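Local coordinates for protein - conserved hypothetical (Bacillus anthracis, PDB 4LES) that is of unknown function but has a fold in which a four-stranded and a three-stranded antiparallel sheet pack together, as in a beta-sandwich, at residues Tyr72-Asp77 / Tyr201-Lys206; Val85-Val90 / Ile113-Glu118. All coordinates share one frame; numbering follows the deposited sequence.

Contact 1: residues Tyr72-Asp77 / Tyr201-Lys206; sequences YAVNKD and YKEQIK. With EOH (ethanol), chain D.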
loop_
_atom_site.group_PDB
_atom_site.type_symbol
_atom_site.label_atom_id
_atom_site.label_comp_id
_atom_site.label_asym_id
_atom_site.label_seq_id
_atom_site.Cartn_x
_atom_site.Cartn_y
_atom_site.Cartn_z
ATOM N N TYR A 72 8.574 7.011 4.337
ATOM C CA TYR A 72 9.683 6.109 3.964
ATOM C C TYR A 72 9.635 5.886 2.438
ATOM O O TYR A 72 8.741 5.179 1.923
ATOM C CB TYR A 72 9.548 4.788 4.685
ATOM C CG TYR A 72 9.529 4.911 6.164
ATOM C CD1 TYR A 72 8.346 5.162 6.834
ATOM C CD2 TYR A 72 10.679 4.776 6.900
ATOM C CE1 TYR A 72 8.306 5.293 8.201
ATOM C CE2 TYR A 72 10.664 4.911 8.287
ATOM C CZ TYR A 72 9.473 5.177 8.929
ATOM O OH TYR A 72 9.430 5.310 10.312
ATOM N N ALA A 73 10.527 6.545 1.714
ATOM C CA ALA A 73 10.584 6.429 0.253
ATOM C C ALA A 73 11.133 5.077 -0.150
ATOM O O ALA A 73 12.039 4.573 0.480
ATOM C CB ALA A 73 11.438 7.537 -0.357
ATOM N N VAL A 74 10.528 4.456 -1.153
ATOM C CA VAL A 74 11.029 3.165 -1.673
ATOM C C VAL A 74 11.373 3.469 -3.102
ATOM O O VAL A 74 12.519 3.347 -3.491
ATOM C CB VAL A 74 9.995 2.019 -1.570
ATOM C CG1 VAL A 74 10.509 0.735 -2.217
ATOM C CG2 VAL A 74 9.657 1.755 -0.122
ATOM N N ASN A 75 10.387 3.886 -3.893
ATOM C CA ASN A 75 10.645 4.249 -5.303
ATOM C C ASN A 75 11.409 3.207 -6.096
ATOM O O ASN A 75 12.371 3.525 -6.791
ATOM C CB ASN A 75 11.341 5.616 -5.366
ATOM C CG ASN A 75 10.466 6.725 -4.799
ATOM O OD1 ASN A 75 10.900 7.535 -3.985
ATOM N ND2 ASN A 75 9.206 6.715 -5.186
ATOM N N LYS A 76 10.947 1.960 -6.001
ATOM C CA LYS A 76 11.529 0.838 -6.734
ATOM C C LYS A 76 10.483 0.067 -7.505
ATOM O O LYS A 76 9.350 -0.057 -7.046
ATOM C CB LYS A 76 12.234 -0.129 -5.787
ATOM C CG LYS A 76 13.377 0.535 -5.062
ATOM C CD LYS A 76 14.234 -0.412 -4.241
ATOM C CE LYS A 76 15.191 0.433 -3.394
ATOM N NZ LYS A 76 16.104 -0.445 -2.631
ATOM N N ASP A 77 10.882 -0.450 -8.662
ATOM C CA ASP A 77 10.019 -1.220 -9.538
ATOM C C ASP A 77 10.504 -2.687 -9.456
ATOM O O ASP A 77 11.701 -2.953 -9.459
ATOM C CB ASP A 77 10.100 -0.616 -10.953
ATOM C CG ASP A 77 9.032 -1.140 -11.907
ATOM O OD1 ASP A 77 8.265 -2.062 -11.531
ATOM O OD2 ASP A 77 8.972 -0.609 -13.049
ATOM N N TYR A 201 10.268 -10.543 -3.551
ATOM C CA TYR A 201 11.197 -9.495 -3.208
ATOM C C TYR A 201 10.866 -9.034 -1.807
ATOM O O TYR A 201 9.686 -8.963 -1.430
ATOM C CB TYR A 201 11.029 -8.290 -4.130
ATOM C CG TYR A 201 11.218 -8.575 -5.589
ATOM C CD1 TYR A 201 10.139 -8.927 -6.389
ATOM C CD2 TYR A 201 12.473 -8.455 -6.182
ATOM C CE1 TYR A 201 10.305 -9.183 -7.736
ATOM C CE2 TYR A 201 12.644 -8.687 -7.534
ATOM C CZ TYR A 201 11.548 -9.055 -8.310
ATOM O OH TYR A 201 11.713 -9.319 -9.656
ATOM N N LYS A 202 11.900 -8.697 -1.044
ATOM C CA LYS A 202 11.743 -8.215 0.320
ATOM C C LYS A 202 12.550 -6.939 0.404
ATOM O O LYS A 202 13.753 -6.946 0.268
ATOM C CB LYS A 202 12.224 -9.256 1.319
ATOM C CG LYS A 202 11.929 -8.930 2.772
ATOM C CD LYS A 202 12.262 -10.136 3.645
ATOM C CE LYS A 202 11.675 -9.976 5.035
ATOM N NZ LYS A 202 11.892 -11.158 5.915
ATOM N N GLU A 203 11.868 -5.828 0.574
ATOM C CA GLU A 203 12.526 -4.523 0.641
ATOM C C GLU A 203 12.376 -3.993 2.059
ATOM O O GLU A 203 11.247 -3.811 2.524
ATOM C CB GLU A 203 11.796 -3.632 -0.366
ATOM C CG GLU A 203 12.161 -2.193 -0.381
ATOM C CD GLU A 203 13.565 -1.984 -0.858
ATOM O OE1 GLU A 203 14.119 -2.910 -1.528
ATOM O OE2 GLU A 203 14.082 -0.882 -0.567
ATOM N N GLN A 204 13.484 -3.732 2.752
ATOM C CA GLN A 204 13.421 -3.215 4.117
ATOM C C GLN A 204 13.110 -1.736 4.075
ATOM O O GLN A 204 13.808 -0.978 3.427
ATOM C CB GLN A 204 14.732 -3.436 4.869
ATOM C CG GLN A 204 14.657 -3.002 6.329
ATOM C CD GLN A 204 15.911 -3.318 7.103
ATOM O OE1 GLN A 204 16.890 -3.786 6.549
ATOM N NE2 GLN A 204 15.881 -3.073 8.404
ATOM N N ILE A 205 12.069 -1.304 4.748
ATOM C CA ILE A 205 11.795 0.115 4.730
ATOM C C ILE A 205 12.363 0.799 5.980
ATOM O O ILE A 205 12.657 1.992 5.961
ATOM C CB ILE A 205 10.295 0.411 4.604
ATOM C CG1 ILE A 205 9.593 0.183 5.928
ATOM C CG2 ILE A 205 9.657 -0.415 3.489
ATOM C CD1 ILE A 205 8.100 0.346 5.812
ATOM N N LYS A 206 12.577 0.033 7.041
ATOM C CA LYS A 206 12.970 0.616 8.312
ATOM C C LYS A 206 13.759 -0.383 9.122
ATOM O O LYS A 206 13.572 -1.597 8.966
ATOM C CB LYS A 206 11.682 0.865 9.052
ATOM C CG LYS A 206 11.713 1.990 10.008
ATOM C CD LYS A 206 10.287 2.242 10.466
ATOM C CE LYS A 206 9.892 1.282 11.535
ATOM N NZ LYS A 206 10.562 1.672 12.812
ATOM O OXT LYS A 206 14.549 -0.019 9.974
HETATM C C1 EOH D . 8.164 -0.160 -16.529
HETATM C C2 EOH D . 7.829 -0.823 -17.852
HETATM O O EOH D . 7.528 -0.850 -15.446
#

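Contact 2: residues Val85-Val90 / Ile113-Glu118; sequences VTVKRV and IVVEAE. With PO4 (phosphate ion), chain E.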
loop_
_atom_site.group_PDB
_atom_site.type_symbol
_atom_site.label_atom_id
_atom_site.label_comp_id
_atom_site.label_asym_id
_atom_site.label_seq_id
_atom_site.Cartn_x
_atom_site.Cartn_y
_atom_site.Cartn_z
ATOM N N VAL A 85 5.614 -4.103 -10.729
ATOM C CA VAL A 85 4.997 -3.496 -9.572
ATOM C C VAL A 85 5.906 -2.428 -8.992
ATOM O O VAL A 85 7.043 -2.708 -8.630
ATOM C CB VAL A 85 4.720 -4.559 -8.491
ATOM C CG1 VAL A 85 4.155 -3.906 -7.244
ATOM C CG2 VAL A 85 3.771 -5.626 -9.025
ATOM N N THR A 86 5.418 -1.200 -8.922
ATOM C CA THR A 86 6.195 -0.104 -8.366
ATOM C C THR A 86 5.719 0.172 -6.963
ATOM O O THR A 86 4.509 0.270 -6.726
ATOM C CB THR A 86 6.018 1.165 -9.201
ATOM O OG1 THR A 86 6.530 0.927 -10.501
ATOM C CG2 THR A 86 6.787 2.336 -8.584
ATOM N N VAL A 87 6.658 0.239 -6.023
ATOM C CA VAL A 87 6.362 0.620 -4.654
ATOM C C VAL A 87 6.931 2.027 -4.491
ATOM O O VAL A 87 8.122 2.258 -4.656
ATOM C CB VAL A 87 6.956 -0.345 -3.627
ATOM C CG1 VAL A 87 6.619 0.109 -2.215
ATOM C CG2 VAL A 87 6.376 -1.734 -3.857
ATOM N N LYS A 88 6.070 2.980 -4.183
ATOM C CA LYS A 88 6.522 4.354 -4.126
ATOM C C LYS A 88 6.976 4.722 -2.757
ATOM O O LYS A 88 8.109 5.068 -2.555
ATOM C CB LYS A 88 5.420 5.272 -4.602
ATOM C CG LYS A 88 5.011 4.981 -6.030
ATOM C CD LYS A 88 3.849 5.875 -6.431
ATOM C CE LYS A 88 3.532 5.676 -7.892
ATOM N NZ LYS A 88 2.343 6.463 -8.332
ATOM N N ARG A 89 6.102 4.626 -1.790
ATOM C CA ARG A 89 6.494 4.961 -0.459
ATOM C C ARG A 89 5.603 4.291 0.533
ATOM O O ARG A 89 4.554 3.743 0.180
ATOM C CB ARG A 89 6.459 6.459 -0.268
ATOM C CG ARG A 89 5.159 7.099 -0.664
ATOM C CD ARG A 89 5.180 8.638 -0.431
ATOM N NE ARG A 89 3.799 9.060 -0.570
ATOM C CZ ARG A 89 3.236 10.159 -0.064
ATOM N NH1 ARG A 89 3.936 11.048 0.635
ATOM N NH2 ARG A 89 1.937 10.358 -0.277
ATOM N N VAL A 90 6.058 4.313 1.781
ATOM C CA VAL A 90 5.299 3.790 2.898
ATOM C C VAL A 90 5.125 5.002 3.803
ATOM O O VAL A 90 6.093 5.719 4.045
ATOM C CB VAL A 90 6.045 2.679 3.637
ATOM C CG1 VAL A 90 5.299 2.292 4.894
ATOM C CG2 VAL A 90 6.253 1.475 2.723
ATOM N N ILE A 113 -0.596 2.566 8.487
ATOM C CA ILE A 113 0.622 2.432 7.683
ATOM C C ILE A 113 0.101 2.274 6.280
ATOM O O ILE A 113 -0.682 1.353 6.015
ATOM C CB ILE A 113 1.473 1.212 8.062
ATOM C CG1 ILE A 113 1.904 1.313 9.536
ATOM C CG2 ILE A 113 2.714 1.126 7.173
ATOM C CD1 ILE A 113 2.699 2.576 9.861
ATOM N N VAL A 114 0.460 3.212 5.408
ATOM C CA VAL A 114 0.008 3.187 4.022
ATOM C C VAL A 114 1.154 2.768 3.119
ATOM O O VAL A 114 2.223 3.345 3.183
ATOM C CB VAL A 114 -0.431 4.587 3.550
ATOM C CG1 VAL A 114 -0.910 4.548 2.096
ATOM C CG2 VAL A 114 -1.519 5.138 4.453
ATOM N N VAL A 115 0.953 1.734 2.319
ATOM C CA VAL A 115 1.947 1.315 1.318
ATOM C C VAL A 115 1.381 1.750 -0.048
ATOM O O VAL A 115 0.367 1.221 -0.509
ATOM C CB VAL A 115 2.177 -0.215 1.344
ATOM C CG1 VAL A 115 3.143 -0.641 0.264
ATOM C CG2 VAL A 115 2.687 -0.681 2.708
ATOM N N GLU A 116 2.008 2.725 -0.679
ATOM C CA GLU A 116 1.601 3.182 -2.013
ATOM C C GLU A 116 2.310 2.339 -3.074
ATOM O O GLU A 116 3.527 2.298 -3.138
ATOM C CB GLU A 116 1.970 4.643 -2.222
ATOM C CG GLU A 116 1.134 5.597 -1.397
ATOM C CD GLU A 116 1.454 7.050 -1.697
ATOM O OE1 GLU A 116 2.565 7.334 -2.219
ATOM O OE2 GLU A 116 0.597 7.910 -1.394
ATOM N N ALA A 117 1.531 1.698 -3.916
ATOM C CA ALA A 117 2.060 0.824 -4.935
ATOM C C ALA A 117 1.211 0.878 -6.173
ATOM O O ALA A 117 0.069 1.340 -6.148
ATOM C CB ALA A 117 2.067 -0.606 -4.408
ATOM N N GLU A 118 1.766 0.399 -7.271
ATOM C CA GLU A 118 1.004 0.311 -8.513
ATOM C C GLU A 118 1.527 -0.831 -9.397
ATOM O O GLU A 118 2.674 -1.242 -9.255
ATOM C CB GLU A 118 1.007 1.655 -9.228
ATOM C CG GLU A 118 2.371 2.189 -9.600
ATOM C CD GLU A 118 2.276 3.592 -10.193
ATOM O OE1 GLU A 118 1.433 4.380 -9.711
ATOM O OE2 GLU A 118 3.043 3.902 -11.127
HETATM P P PO4 E . 1.040 13.109 1.885
HETATM O O1 PO4 E . 0.860 11.644 2.215
HETATM O O2 PO4 E . 2.352 13.628 2.410
HETATM O O3 PO4 E . 1.029 13.248 0.396
HETATM O O4 PO4 E . -0.083 13.905 2.492
#

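Contact 1: residues Tyr72-Asp77 / Tyr201-Lys206
Lys76 reaches Glu203 at about a right angle, its extended chain ending with NZ 2.9 Å from Glu203 OE2 in a salt bridge. The ammonium comes to the syn side of that oxygen, 24° out of the carboxylate plane. Glu203 starts anti to its own backbone N, and the bend at chi2 (67°) swings the carboxylate out to the side, toward the lysine. Val74 points at the same glutamate from the opposite direction, and its CG1 rests 3.8 Å from Glu203 CG. Its other methyl, Val74 CG2, meets Ile205 CG2 at 4.2 Å. Tyr72 CB packs against Ile205 CB at 4.4 Å, and Tyr72 CD2 lies 3.5 Å from Ile205 O.

At the far end the Lys206 chain slants across the outer part of the Tyr72 ring, with CD 3.2 Å from Tyr72 OH. Bends at chi3 and chi4 then carry its NZ away to the carbonyl of Gly191 and toward the ring of Phe188. Ile205 and Lys206 can both turn toward 72-77 because together they form a classic beta bulge opposite Trp193.

The two segments run nearly antiparallel, 166° apart, yet no backbone hydrogen bond joins them. Here the edge strands of two sheets meet almost wholly through side chains: methyl and methylene groups seal the middle, while an ion pair at the solvent-facing end adds a polar tie that solvent probably weakens.

Contact 2: residues Val85-Val90 / Ile113-Glu118
Val90 CG1 presses on Ile113 CG2 at 3.6 Å, the tight end of an apolar row that continues through Val115, Val87 and Ala117. Val90 and Val115 lie side by side and point the same way, a non-hydrogen-bonded antiparallel pair. This face is buried against strands 135-139 and 193-197 of the other sheet, where Val135, Val195 and Val197 cover it. Between the faces runs the backbone ladder, in which Thr86 and Glu118 exchange two bonds, Thr86 N reaching Glu118 O at 2.8 Å. The register slips by one residue at Lys88: a classic beta bulge sets Lys88 and Arg89 together against Glu116.

The opposite face is charged and more open. Arg89 holds Glu116 side-on, NE to OE1 at 2.7 Å and NH2 to OE2 at 3.0 Å. Glu116 CD lies at the guanidinium edge, in its plane, but the carboxylate is turned 51° against it, and both oxygens are approached from above the carboxylate plane. Arg89 NH2 also donates to phosphate O3 at 3.1 Å, while Arg89 NH1 pairs with Glu71. Farther along the ladder, Lys88 NZ meets Glu118 OE1 at 2.7 Å, again from above the carboxylate, with the like-charged Arg176 close by.

Glu116 is buried, and its OE2 additionally accepts from Tyr155 OH on helix 149-158. With two arginine nitrogens and a hydroxyl gathered on it, the carboxylate is probably kept ionised despite its burial.

In the fold
The centres of the two contacts lie about 8 Å apart, and strand 69-79 joins them by pairing with its chain neighbour, strand 83-96. Tyr72 N stands 2.8 Å from Val90 O and Val74 N 2.9 Å from Lys88 O, both probable hydrogen bonds. Contact 2 is an interior pairing of the four-stranded sheet, whereas contact 1 links the edge of that sheet to the edge strand of the other; along the chain, contact 2 is nested within the loop that contact 1 closes. No active site is known. The phosphate at contact 2 and an ethanol beside Asp77 of contact 1, about 5 Å from the Thr86 side chain of contact 2, probably come from the crystallisation liquor.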